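Local coordinates for protein aminotransferase (Streptomyces pactum, PDB 4ZM4) that belongs to the class-III aminotransferases, a family of pyridoxal-5'-phosphate-dependent enzymes, and has two protein subunits in its assembly, at residues V411-H414 against P420-L423; C50-V55 against I60-M65; H361-R364 against M369-A372; Q407-Y412 against L439-V444; V259-A264 against D333-L338. The protein carries 1 engineered substitution. All coordinates share one frame; numbering follows the deposited sequence.

How the interactions relate
From the N terminus, interaction 2 comes first, a short hairpin closing strand 51-54 on strand 59-62. Interaction 5 closes the long loop from the turn at 259-264 to the start of helix 334-355. Interaction 3 is again a hairpin, made by strands 360-365 and 368-373 just after that helix. The last two contacts nest: 411-414 against 420-423 starts from the same stretch as 407-412 against 439-444 and closes inside that longer loop, sharing Val411 and Tyr412. Nothing crosses. Interaction 1 is the hub, because strand 411-412 runs parallel beside strand 59-62 of interaction 2, while strand 421-422 borders strand 368-373 of interaction 3. Interaction 4 ties this region to helix 429-444.

Interaction 1 of 5, residues V411-H414 against P420-L423; sequences VYFH and PWFL
The Phe413 ring and the five-membered ring of Trp421 lie obliquely to each other, their planes 34° apart and their centroids separated by 5.4 Å. The two side chains lie side by side and point the same way. The nearest approach is made by Phe413 CB, which is 3.5 Å from Trp421 NE1; Phe413 CG is 3.8 Å from the same nitrogen. With chi1 at 53°, Phe413 CG sits between its own backbone N and carbonyl carbon, and this turns the ring alongside the indole. Beside them, the backbone N of His414 lies 4.2 Å above one face of the Tyr412 ring, toward its rim. The backbones are too far apart to pair directly, and a water spans the gap, accepting from His414 N at 2.9 Å and donating to Pro420 O at 3.1 Å. Both aromatic side chains are buried. Leu439 of helix 429-444 packs on Phe413 and on Trp421; Phe413 also touches Ala406 of helix 396-408, and Trp421 touches Val371 of strand 368-373. The contact therefore fills the seam between two small sheets, one ending in strand 411-412 and the other in strand 421-422.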
# COMPACT_ATOMS: atom_id res chain seq x y z
N VAL B 411 6.32 -17.65 24.33
CA VAL B 411 7.17 -16.62 23.72
C VAL B 411 7.18 -16.85 22.20
O VAL B 411 7.55 -17.93 21.75
CB VAL B 411 8.61 -16.68 24.27
CG1 VAL B 411 9.55 -15.71 23.54
CG2 VAL B 411 8.61 -16.38 25.77
N TYR B 412 6.78 -15.84 21.43
CA TYR B 412 6.81 -15.93 19.99
C TYR B 412 7.94 -15.11 19.39
O TYR B 412 8.00 -13.90 19.58
CB TYR B 412 5.49 -15.48 19.36
CG TYR B 412 5.51 -15.53 17.86
CD1 TYR B 412 5.40 -16.73 17.18
CD2 TYR B 412 5.69 -14.37 17.09
CE1 TYR B 412 5.44 -16.80 15.80
CE2 TYR B 412 5.74 -14.43 15.70
CZ TYR B 412 5.62 -15.65 15.06
OH TYR B 412 5.65 -15.73 13.68
N PHE B 413 8.78 -15.78 18.59
CA PHE B 413 9.61 -15.12 17.61
C PHE B 413 9.48 -15.87 16.26
O PHE B 413 8.98 -16.97 16.25
CB PHE B 413 11.07 -15.02 18.08
CG PHE B 413 11.67 -16.32 18.52
CD1 PHE B 413 12.28 -17.14 17.60
CD2 PHE B 413 11.62 -16.72 19.83
CE1 PHE B 413 12.83 -18.34 17.99
CE2 PHE B 413 12.18 -17.92 20.23
CZ PHE B 413 12.79 -18.74 19.30
N HIS B 414 9.93 -15.26 15.15
CA HIS B 414 9.84 -15.88 13.82
C HIS B 414 10.77 -17.12 13.75
O HIS B 414 11.89 -17.07 14.23
CB HIS B 414 10.23 -14.88 12.74
CG HIS B 414 9.84 -15.29 11.35
ND1 HIS B 414 10.46 -16.32 10.67
CD2 HIS B 414 8.93 -14.78 10.50
CE1 HIS B 414 9.92 -16.45 9.48
NE2 HIS B 414 9.00 -15.51 9.34
N PRO B 420 14.65 -10.76 12.33
CA PRO B 420 14.97 -10.12 13.59
C PRO B 420 13.83 -10.10 14.63
O PRO B 420 12.66 -10.32 14.28
CB PRO B 420 15.35 -8.69 13.16
CG PRO B 420 14.57 -8.46 11.92
CD PRO B 420 14.48 -9.79 11.23
N TRP B 421 14.20 -9.92 15.90
CA TRP B 421 13.29 -9.50 16.99
C TRP B 421 13.19 -7.98 16.99
O TRP B 421 14.19 -7.27 16.75
CB TRP B 421 13.91 -9.90 18.35
CG TRP B 421 14.13 -11.37 18.60
CD1 TRP B 421 13.97 -12.40 17.73
CD2 TRP B 421 14.59 -11.96 19.82
NE1 TRP B 421 14.30 -13.58 18.33
CE2 TRP B 421 14.66 -13.34 19.62
CE3 TRP B 421 14.95 -11.45 21.08
CZ2 TRP B 421 15.09 -14.22 20.63
CZ3 TRP B 421 15.37 -12.31 22.06
CH2 TRP B 421 15.42 -13.68 21.84
N PHE B 422 12.02 -7.46 17.33
CA PHE B 422 11.77 -6.02 17.40
C PHE B 422 11.28 -5.61 18.79
O PHE B 422 10.08 -5.54 19.06
CB PHE B 422 10.69 -5.64 16.38
CG PHE B 422 11.14 -5.79 14.96
CD1 PHE B 422 10.91 -6.95 14.27
CD2 PHE B 422 11.80 -4.75 14.30
CE1 PHE B 422 11.27 -7.07 12.95
CE2 PHE B 422 12.18 -4.89 12.99
CZ PHE B 422 11.92 -6.04 12.31
N LEU B 423 12.22 -5.31 19.69
CA LEU B 423 11.84 -4.96 21.09
C LEU B 423 11.16 -3.59 21.19
O LEU B 423 11.24 -2.77 20.27
CB LEU B 423 13.04 -5.06 22.04
CG LEU B 423 13.90 -6.32 21.91
CD1 LEU B 423 15.01 -6.30 22.95
CD2 LEU B 423 13.09 -7.60 22.06
O HOH W 1 10.85 -12.49 15.46

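Interaction 2 of 5, residues C50-V55 against I60-M65; sequences CLLRDV and IIDLNM
Leu51 and Ile61 meet across the hairpin on one face of the sheet, Leu51 CD2 reaching Ile61 CG1 at 3.7 Å, while Leu52 and Ile60 share the other face. Leu51 and Leu52 both place CG beside the backbone N and carry chi2 extended, which sends the branches of Leu52 on past its direct partner to Asp62, whose OD2 faces the fork of Leu52, 3.6 Å from CD2 and equally near CD1. Ile60 is the unusual one: its chi2 of 98° lies away from the staggered values and swings CD1 across the Asp54 carboxylate at about a right angle, 3.5 Å from Asp54 OD1. Met65 is folded back on itself at chi2 and chi3, bringing SD 3.9 Å from Cys50 CA. Backbone bonds hold the register: Asp62 N to Cys50 O at 2.8 Å, and Leu52 and Ile60 paired N to O in both directions. Asp62 CG, anti to its own N (chi1 -160°), lets OD1 accept from Asn64 N at 2.9 Å and Met65 N at 3.0 Å, both from one face of the carboxylate, forming an Asx turn and a longer Asx motif. Asp62 OD2 bonds to Tyr74 OH. The buried carboxylate is thus satisfied at both oxygens and fixes how the chain turns out of the strand, with leucine methyls beside one oxygen.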
# COMPACT_ATOMS: atom_id res chain seq x y z
N CYS B 50 3.25 -6.05 24.95
CA CYS B 50 4.00 -7.03 24.21
C CYS B 50 3.33 -8.38 24.32
O CYS B 50 3.99 -9.40 24.14
CB CYS B 50 5.43 -7.11 24.72
SG CYS B 50 5.60 -7.64 26.44
N LEU B 51 2.03 -8.39 24.59
CA LEU B 51 1.31 -9.63 24.83
C LEU B 51 0.25 -9.90 23.76
O LEU B 51 -0.54 -9.02 23.44
CB LEU B 51 0.62 -9.61 26.19
CG LEU B 51 1.50 -9.61 27.45
CD1 LEU B 51 0.62 -9.58 28.68
CD2 LEU B 51 2.41 -10.83 27.49
N LEU B 52 0.26 -11.11 23.21
CA LEU B 52 -0.81 -11.58 22.34
C LEU B 52 -1.78 -12.41 23.15
O LEU B 52 -1.36 -13.11 24.09
CB LEU B 52 -0.26 -12.48 21.23
CG LEU B 52 0.81 -11.90 20.32
CD1 LEU B 52 1.39 -13.02 19.46
CD2 LEU B 52 0.24 -10.80 19.46
N ARG B 53 -3.06 -12.37 22.79
CA ARG B 53 -3.92 -13.45 23.22
C ARG B 53 -4.47 -14.24 22.06
O ARG B 53 -5.05 -13.69 21.14
CB ARG B 53 -4.93 -13.19 24.33
CG ARG B 53 -6.02 -12.19 24.14
CD ARG B 53 -7.37 -12.78 24.68
NE ARG B 53 -8.47 -11.84 24.53
CZ ARG B 53 -9.68 -12.03 25.05
NH1 ARG B 53 -9.95 -13.10 25.80
NH2 ARG B 53 -10.61 -11.13 24.82
N ASP B 54 -4.21 -15.53 22.15
CA ASP B 54 -4.83 -16.63 21.39
C ASP B 54 -6.35 -16.68 21.30
O ASP B 54 -7.06 -16.14 22.14
CB ASP B 54 -4.47 -17.96 22.10
CG ASP B 54 -3.27 -18.57 21.54
OD1 ASP B 54 -2.75 -18.01 20.57
OD2 ASP B 54 -2.83 -19.59 22.10
N VAL B 55 -6.83 -17.45 20.33
CA VAL B 55 -8.22 -17.89 20.33
C VAL B 55 -8.51 -18.97 21.39
O VAL B 55 -9.67 -19.25 21.64
CB VAL B 55 -8.65 -18.43 18.94
CG1 VAL B 55 -8.59 -17.33 17.91
CG2 VAL B 55 -7.79 -19.62 18.50
N ILE B 60 0.84 -14.91 25.10
CA ILE B 60 2.16 -15.05 24.50
C ILE B 60 2.89 -13.74 24.49
O ILE B 60 2.39 -12.75 23.98
CB ILE B 60 2.08 -15.56 23.04
CG1 ILE B 60 1.33 -16.88 22.99
CG2 ILE B 60 3.48 -15.81 22.52
CD1 ILE B 60 -0.14 -16.84 22.61
N ILE B 61 4.11 -13.75 25.02
CA ILE B 61 5.02 -12.63 24.90
C ILE B 61 5.57 -12.61 23.49
O ILE B 61 6.17 -13.58 23.04
CB ILE B 61 6.17 -12.73 25.91
CG1 ILE B 61 5.63 -12.59 27.34
CG2 ILE B 61 7.18 -11.62 25.67
CD1 ILE B 61 6.61 -13.09 28.39
N ASP B 62 5.35 -11.50 22.79
CA ASP B 62 5.74 -11.35 21.39
C ASP B 62 7.07 -10.65 21.27
O ASP B 62 7.22 -9.52 21.73
CB ASP B 62 4.66 -10.55 20.68
CG ASP B 62 4.68 -10.72 19.14
OD1 ASP B 62 5.69 -11.19 18.62
OD2 ASP B 62 3.69 -10.38 18.49
N LEU B 63 8.07 -11.33 20.69
CA LEU B 63 9.37 -10.70 20.43
C LEU B 63 9.46 -10.18 18.99
O LEU B 63 10.39 -9.44 18.65
CB LEU B 63 10.51 -11.67 20.70
CG LEU B 63 10.59 -12.23 22.11
CD1 LEU B 63 11.76 -13.17 22.21
CD2 LEU B 63 10.70 -11.13 23.17
N ASN B 64 8.49 -10.55 18.16
CA ASN B 64 8.42 -10.13 16.77
C ASN B 64 7.68 -8.80 16.59
O ASN B 64 8.06 -7.99 15.76
CB ASN B 64 7.71 -11.23 15.97
CG ASN B 64 7.76 -11.00 14.48
OD1 ASN B 64 8.83 -10.98 13.88
ND2 ASN B 64 6.59 -10.85 13.87
N MET B 65 6.60 -8.60 17.33
CA MET B 65 5.88 -7.33 17.37
C MET B 65 5.38 -6.78 16.04
O MET B 65 5.38 -5.54 15.81
CB MET B 65 6.75 -6.28 18.09
CG MET B 65 7.05 -6.63 19.54
SD MET B 65 5.60 -6.83 20.61
CE MET B 65 4.81 -5.23 20.46

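Interaction 3 of 5, residues H361-R364 against M369-A372; sequences HINR and MSVA
His361-Arg364 and Met369-Ala372 pair as the two arms of an antiparallel hairpin whose strands run 4.7 Å apart at 177°, with His361-Ala372 and Asn363-Ser370 as hydrogen-bonded pairs and Ile362-Val371 and Arg364-Met369 as non-hydrogen-bonded ones. The His361-Ala372 pair is bonded N to O both ways; at the other, Ser370 N gives to Asn363 O at 2.9 Å, and the return bond from Asn363 N to Ser370 O is longer and more bent. Ile362, Val371, Arg364 and Met369 share one face. Met369 runs out extended, its CG anti to the backbone N (chi1 -170°), which carries CE alongside Ile362 to lie 3.9 Å from Ile362 CG2. Arg364 crosses the same thioether obliquely, CD 4.1 Å from Met369 SD. Ile362 CG1 and Val371 CG2 lie side by side, 4.2 Å apart. On the opposite face the His361 ring meets Asn363 OD1 at its edge, in plane, through a weak bond from NE2 of 3.1 Å, and Ser370 OG lies 3.8 Å from Asn363 CB, bonding instead to Val226 N. Helix 334-355 covers the face of Ile362 and Met369 through Val349 and Met345. There the aliphatic part of Arg364 pads Met369 while its guanidinium is held by Glu346 and Glu339, so charge as well as greasy contact pins the hairpin to the helix; the other face carries the more polar His361, Asn363 and Ser370, with Ala372.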
# COMPACT_ATOMS: atom_id res chain seq x y z
N HIS B 361 24.67 -16.92 17.75
CA HIS B 361 25.10 -15.62 17.26
C HIS B 361 24.00 -14.60 17.49
O HIS B 361 22.83 -14.86 17.18
CB HIS B 361 25.44 -15.66 15.77
CG HIS B 361 26.15 -14.42 15.30
ND1 HIS B 361 27.51 -14.26 15.45
CD2 HIS B 361 25.69 -13.28 14.72
CE1 HIS B 361 27.86 -13.08 14.97
NE2 HIS B 361 26.78 -12.47 14.52
N ILE B 362 24.37 -13.45 18.05
CA ILE B 362 23.43 -12.37 18.39
C ILE B 362 23.99 -11.05 17.90
O ILE B 362 25.11 -10.69 18.27
CB ILE B 362 23.22 -12.27 19.92
CG1 ILE B 362 22.60 -13.54 20.47
CG2 ILE B 362 22.33 -11.07 20.27
CD1 ILE B 362 22.48 -13.59 22.00
N ASN B 363 23.29 -10.38 17.00
CA ASN B 363 23.65 -9.03 16.58
C ASN B 363 22.57 -8.06 17.08
O ASN B 363 21.41 -8.40 17.07
CB ASN B 363 23.77 -8.90 15.06
CG ASN B 363 25.00 -9.59 14.47
OD1 ASN B 363 24.92 -10.22 13.41
ND2 ASN B 363 26.16 -9.42 15.10
N ARG B 364 22.97 -6.88 17.51
CA ARG B 364 22.01 -5.93 17.98
C ARG B 364 22.36 -4.49 17.59
O ARG B 364 23.51 -4.08 17.62
CB ARG B 364 21.89 -6.04 19.50
CG ARG B 364 20.75 -5.20 20.09
CD ARG B 364 20.58 -5.44 21.59
NE ARG B 364 21.73 -4.96 22.36
CZ ARG B 364 21.97 -3.69 22.66
NH1 ARG B 364 21.15 -2.72 22.26
NH2 ARG B 364 23.05 -3.37 23.38
N MET B 369 17.33 -6.69 16.75
CA MET B 369 18.11 -7.77 17.34
C MET B 369 17.91 -9.10 16.58
O MET B 369 16.77 -9.52 16.37
CB MET B 369 17.67 -7.92 18.79
CG MET B 369 18.51 -8.82 19.64
SD MET B 369 17.99 -8.63 21.37
CE MET B 369 19.00 -9.96 22.04
N SER B 370 19.02 -9.77 16.22
CA SER B 370 18.97 -11.16 15.65
C SER B 370 19.58 -12.15 16.66
O SER B 370 20.59 -11.86 17.30
CB SER B 370 19.53 -11.40 14.21
OG SER B 370 20.90 -11.15 14.07
N VAL B 371 18.92 -13.30 16.77
CA VAL B 371 19.32 -14.39 17.65
C VAL B 371 19.24 -15.69 16.87
O VAL B 371 18.15 -16.13 16.52
CB VAL B 371 18.41 -14.51 18.90
CG1 VAL B 371 18.79 -15.72 19.75
CG2 VAL B 371 18.48 -13.25 19.75
N ALA B 372 20.39 -16.30 16.61
CA ALA B 372 20.49 -17.47 15.79
C ALA B 372 21.32 -18.54 16.49
O ALA B 372 22.43 -18.30 16.93
CB ALA B 372 21.12 -17.10 14.44

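Interaction 4 of 5, residues Q407-Y412 against L439-V444; sequences QKEGVY and LQRSLV
Glu409 reaches across to helix 429-444 with its side chain, and the snug end of the contact is where its CG sits 3.4 Å from Ser442 OG. That hydroxyl is buried and is itself bonded to Ala438 O, one turn back in its own helix, so Glu409 meets it through carbon. The outer end is looser. Arg441 is exposed, its chain bent at chi2 and chi3, and it lays the guanidinium beside the carboxylate with the planes 70° apart. Both its NE, at 3.2 Å, and its NH2, at 3.1 Å, give to the single atom Glu409 OE1, which lies in the guanidinium plane at its edge. The two nitrogens come from the same face of the carboxylate, NE from well above its plane and NH2 from the anti side, still tilted out of the plane. Glu409 bends at chi2 (-61°) to offer OE1 this way. The next residue, Gly410, takes a positive phi and ends helix 396-408 in a Schellman motif, its N bonded to Gln407 O. The side-on grip is a surface salt bridge that solvent would be expected to weaken, a charged tether added to the packing of Ser442 on Leu405 and Ala406.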
# COMPACT_ATOMS: atom_id res chain seq x y z
N GLN B 407 7.34 -21.02 21.60
CA GLN B 407 5.95 -20.61 21.40
C GLN B 407 5.04 -21.31 22.39
O GLN B 407 4.17 -20.67 22.98
CB GLN B 407 5.49 -20.89 19.98
CG GLN B 407 4.13 -20.30 19.64
CD GLN B 407 3.77 -20.44 18.16
OE1 GLN B 407 4.54 -20.06 17.27
NE2 GLN B 407 2.59 -21.00 17.89
N LYS B 408 5.26 -22.62 22.59
CA LYS B 408 4.55 -23.36 23.62
C LYS B 408 4.81 -22.85 25.01
O LYS B 408 3.90 -22.88 25.84
CB LYS B 408 4.91 -24.83 23.60
CG LYS B 408 4.35 -25.58 22.42
CD LYS B 408 4.96 -26.96 22.41
CE LYS B 408 4.23 -27.87 21.45
NZ LYS B 408 4.33 -29.25 21.99
N GLU B 409 6.04 -22.42 25.29
CA GLU B 409 6.34 -21.79 26.58
C GLU B 409 5.78 -20.37 26.70
O GLU B 409 5.93 -19.74 27.74
CB GLU B 409 7.85 -21.76 26.82
CG GLU B 409 8.51 -23.13 26.92
CD GLU B 409 7.98 -23.98 28.07
OE1 GLU B 409 7.47 -23.44 29.06
OE2 GLU B 409 8.14 -25.22 28.00
N GLY B 410 5.15 -19.84 25.65
CA GLY B 410 4.52 -18.52 25.70
C GLY B 410 5.38 -17.37 25.23
O GLY B 410 5.20 -16.24 25.66
N VAL B 411 6.32 -17.65 24.33
CA VAL B 411 7.17 -16.62 23.72
C VAL B 411 7.18 -16.85 22.20
O VAL B 411 7.55 -17.93 21.75
CB VAL B 411 8.61 -16.68 24.27
CG1 VAL B 411 9.55 -15.71 23.54
CG2 VAL B 411 8.61 -16.38 25.77
N TYR B 412 6.78 -15.84 21.43
CA TYR B 412 6.81 -15.93 19.99
C TYR B 412 7.94 -15.11 19.39
O TYR B 412 8.00 -13.90 19.58
CB TYR B 412 5.49 -15.48 19.36
CG TYR B 412 5.51 -15.53 17.86
CD1 TYR B 412 5.40 -16.73 17.18
CD2 TYR B 412 5.69 -14.37 17.09
CE1 TYR B 412 5.44 -16.80 15.80
CE2 TYR B 412 5.74 -14.43 15.70
CZ TYR B 412 5.62 -15.65 15.06
OH TYR B 412 5.65 -15.73 13.68
N LEU B 439 13.02 -19.38 27.38
CA LEU B 439 14.06 -19.83 26.45
C LEU B 439 14.89 -20.94 27.05
O LEU B 439 15.30 -21.87 26.34
CB LEU B 439 14.95 -18.66 25.99
CG LEU B 439 14.27 -17.68 25.02
CD1 LEU B 439 15.09 -16.40 24.84
CD2 LEU B 439 14.02 -18.33 23.66
N GLN B 440 15.18 -20.82 28.34
CA GLN B 440 15.88 -21.87 29.12
C GLN B 440 15.11 -23.21 29.03
O GLN B 440 15.66 -24.24 28.63
CB GLN B 440 16.02 -21.41 30.58
CG GLN B 440 15.79 -22.43 31.68
CD GLN B 440 17.00 -23.28 31.93
OE1 GLN B 440 18.13 -22.79 31.86
NE2 GLN B 440 16.79 -24.55 32.25
N ARG B 441 13.82 -23.17 29.35
CA ARG B 441 12.97 -24.35 29.29
C ARG B 441 12.91 -24.95 27.88
O ARG B 441 12.99 -26.16 27.71
CB ARG B 441 11.56 -24.02 29.83
CG ARG B 441 11.35 -24.46 31.27
CD ARG B 441 10.51 -23.53 32.15
NE ARG B 441 9.49 -22.81 31.40
CZ ARG B 441 9.16 -21.53 31.59
NH1 ARG B 441 9.76 -20.80 32.54
NH2 ARG B 441 8.22 -20.97 30.84
N SER B 442 12.85 -24.09 26.86
CA SER B 442 12.79 -24.56 25.49
C SER B 442 14.10 -25.21 25.05
O SER B 442 14.09 -26.20 24.30
CB SER B 442 12.43 -23.40 24.55
OG SER B 442 11.24 -22.75 24.99
N LEU B 443 15.23 -24.68 25.49
CA LEU B 443 16.53 -25.26 25.09
C LEU B 443 16.70 -26.64 25.69
O LEU B 443 17.26 -27.52 25.07
CB LEU B 443 17.71 -24.35 25.47
CG LEU B 443 17.92 -23.07 24.69
CD1 LEU B 443 18.91 -22.17 25.41
CD2 LEU B 443 18.37 -23.32 23.26
N VAL B 444 16.21 -26.82 26.92
CA VAL B 444 16.34 -28.11 27.60
C VAL B 444 15.56 -29.19 26.84
O VAL B 444 15.98 -30.35 26.82
CB VAL B 444 15.96 -28.00 29.10
CG1 VAL B 444 16.02 -29.36 29.79
CG2 VAL B 444 16.89 -27.03 29.82

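Interaction 5 of 5, residues V259-A264 against D333-L338; sequences VARGGA and DLYERL
Tyr335 lays one face of its ring over the backbone between Ala260 and Arg261. The peptide nitrogen Arg261 N is 3.5 Å above the middle of the ring, and Ala260 C is equally high but displaced toward the rim, 3.5 Å from Tyr335 CE1. At the other side of the ring Tyr335 CE2 lies 3.5 Å from Arg261 CA and 3.6 Å from Arg261 CB, so the ring covers a run of main chain and the root of one side chain. Beyond its CG, 3.8 Å from Tyr335 CE2, the arginine goes its own way: the chain bends at chi3 (77°), and the guanidinium plane stands at 87° to the ring, leading off rather than resting on it. Further out, the turn itself sets the peptide in place, a type I beta turn from Ala260 to Gly263 closed by Gly263 N to Ala260 O at 3.1 Å and leading into helix 263-267. Tyr335 stands on the first turn of helix 334-355, whose backbone bonds begin at Asp333 O and Leu334 O. Its OH reaches Phe257 O, just before the turn. Ile328 of helix 315-329 touches both Tyr335 and Arg261. The ring is therefore held at two levels: flat over a peptide, probably mainly by dispersion, and by the bond from its hydroxyl to a carbonyl, which ties the helix start to the chain just ahead of the 259-264 turn.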
# COMPACT_ATOMS: atom_id res chain seq x y z
N VAL B 259 16.67 2.87 15.30
CA VAL B 259 18.07 2.76 15.75
C VAL B 259 18.57 4.08 16.35
O VAL B 259 19.56 4.10 17.05
CB VAL B 259 19.04 2.31 14.63
CG1 VAL B 259 18.63 0.95 14.12
CG2 VAL B 259 19.05 3.31 13.49
N ALA B 260 17.81 5.14 16.11
CA ALA B 260 18.03 6.48 16.66
C ALA B 260 16.82 7.30 16.24
O ALA B 260 16.01 6.86 15.43
CB ALA B 260 19.29 7.09 16.09
N ARG B 261 16.67 8.49 16.80
CA ARG B 261 15.52 9.33 16.46
C ARG B 261 15.52 9.67 14.95
O ARG B 261 14.49 9.58 14.28
CB ARG B 261 15.55 10.60 17.32
CG ARG B 261 14.20 11.31 17.39
CD ARG B 261 14.28 12.59 18.20
NE ARG B 261 14.89 13.68 17.44
CZ ARG B 261 14.70 14.98 17.67
NH1 ARG B 261 15.30 15.85 16.89
NH2 ARG B 261 13.94 15.39 18.64
N GLY B 262 16.68 10.02 14.43
CA GLY B 262 16.88 10.30 13.01
C GLY B 262 17.41 9.12 12.21
O GLY B 262 18.04 9.29 11.16
N GLY B 263 17.14 7.91 12.69
CA GLY B 263 17.48 6.68 11.98
C GLY B 263 18.96 6.39 11.90
O GLY B 263 19.76 7.00 12.61
N ALA B 264 19.32 5.49 10.97
CA ALA B 264 20.71 5.15 10.72
C ALA B 264 21.52 6.33 10.16
O ALA B 264 22.70 6.43 10.37
CB ALA B 264 20.78 3.94 9.79
N ASP B 333 14.92 11.24 25.98
CA ASP B 333 15.79 10.10 26.39
C ASP B 333 15.27 8.70 25.98
O ASP B 333 15.75 7.69 26.46
CB ASP B 333 16.04 10.17 27.91
CG ASP B 333 16.76 11.45 28.34
OD1 ASP B 333 17.69 11.89 27.62
OD2 ASP B 333 16.36 12.04 29.36
N LEU B 334 14.35 8.65 25.02
CA LEU B 334 13.72 7.38 24.59
C LEU B 334 14.73 6.39 24.09
O LEU B 334 14.76 5.24 24.54
CB LEU B 334 12.69 7.66 23.49
CG LEU B 334 11.96 6.45 22.88
CD1 LEU B 334 11.22 5.64 23.92
CD2 LEU B 334 11.01 6.94 21.79
N TYR B 335 15.60 6.86 23.20
CA TYR B 335 16.57 5.96 22.53
C TYR B 335 17.64 5.47 23.49
O TYR B 335 18.19 4.39 23.29
CB TYR B 335 17.11 6.62 21.24
CG TYR B 335 15.96 6.77 20.26
CD1 TYR B 335 15.61 5.72 19.41
CD2 TYR B 335 15.16 7.90 20.27
CE1 TYR B 335 14.55 5.83 18.52
CE2 TYR B 335 14.09 8.03 19.40
CZ TYR B 335 13.78 6.98 18.52
OH TYR B 335 12.72 7.10 17.63
N GLU B 336 17.89 6.22 24.57
CA GLU B 336 18.77 5.75 25.65
C GLU B 336 18.13 4.61 26.46
O GLU B 336 18.80 3.64 26.81
CB GLU B 336 19.16 6.89 26.58
CG GLU B 336 20.41 7.61 26.14
CD GLU B 336 20.57 9.02 26.73
OE1 GLU B 336 20.19 9.26 27.90
OE2 GLU B 336 21.09 9.90 26.01
N ARG B 337 16.84 4.74 26.77
CA ARG B 337 16.13 3.69 27.48
C ARG B 337 15.93 2.45 26.60
O ARG B 337 16.03 1.33 27.09
CB ARG B 337 14.76 4.20 27.95
CG ARG B 337 14.80 4.86 29.32
CD ARG B 337 13.73 5.92 29.56
NE ARG B 337 12.49 5.79 28.79
CZ ARG B 337 11.82 6.81 28.25
NH1 ARG B 337 12.26 8.05 28.34
NH2 ARG B 337 10.71 6.57 27.57
N LEU B 338 15.63 2.64 25.31
CA LEU B 338 15.51 1.51 24.38
C LEU B 338 16.81 0.76 24.32
O LEU B 338 16.82 -0.45 24.23
CB LEU B 338 15.10 1.99 22.97
CG LEU B 338 13.67 2.56 22.86
CD1 LEU B 338 13.46 3.29 21.55
CD2 LEU B 338 12.61 1.48 23.02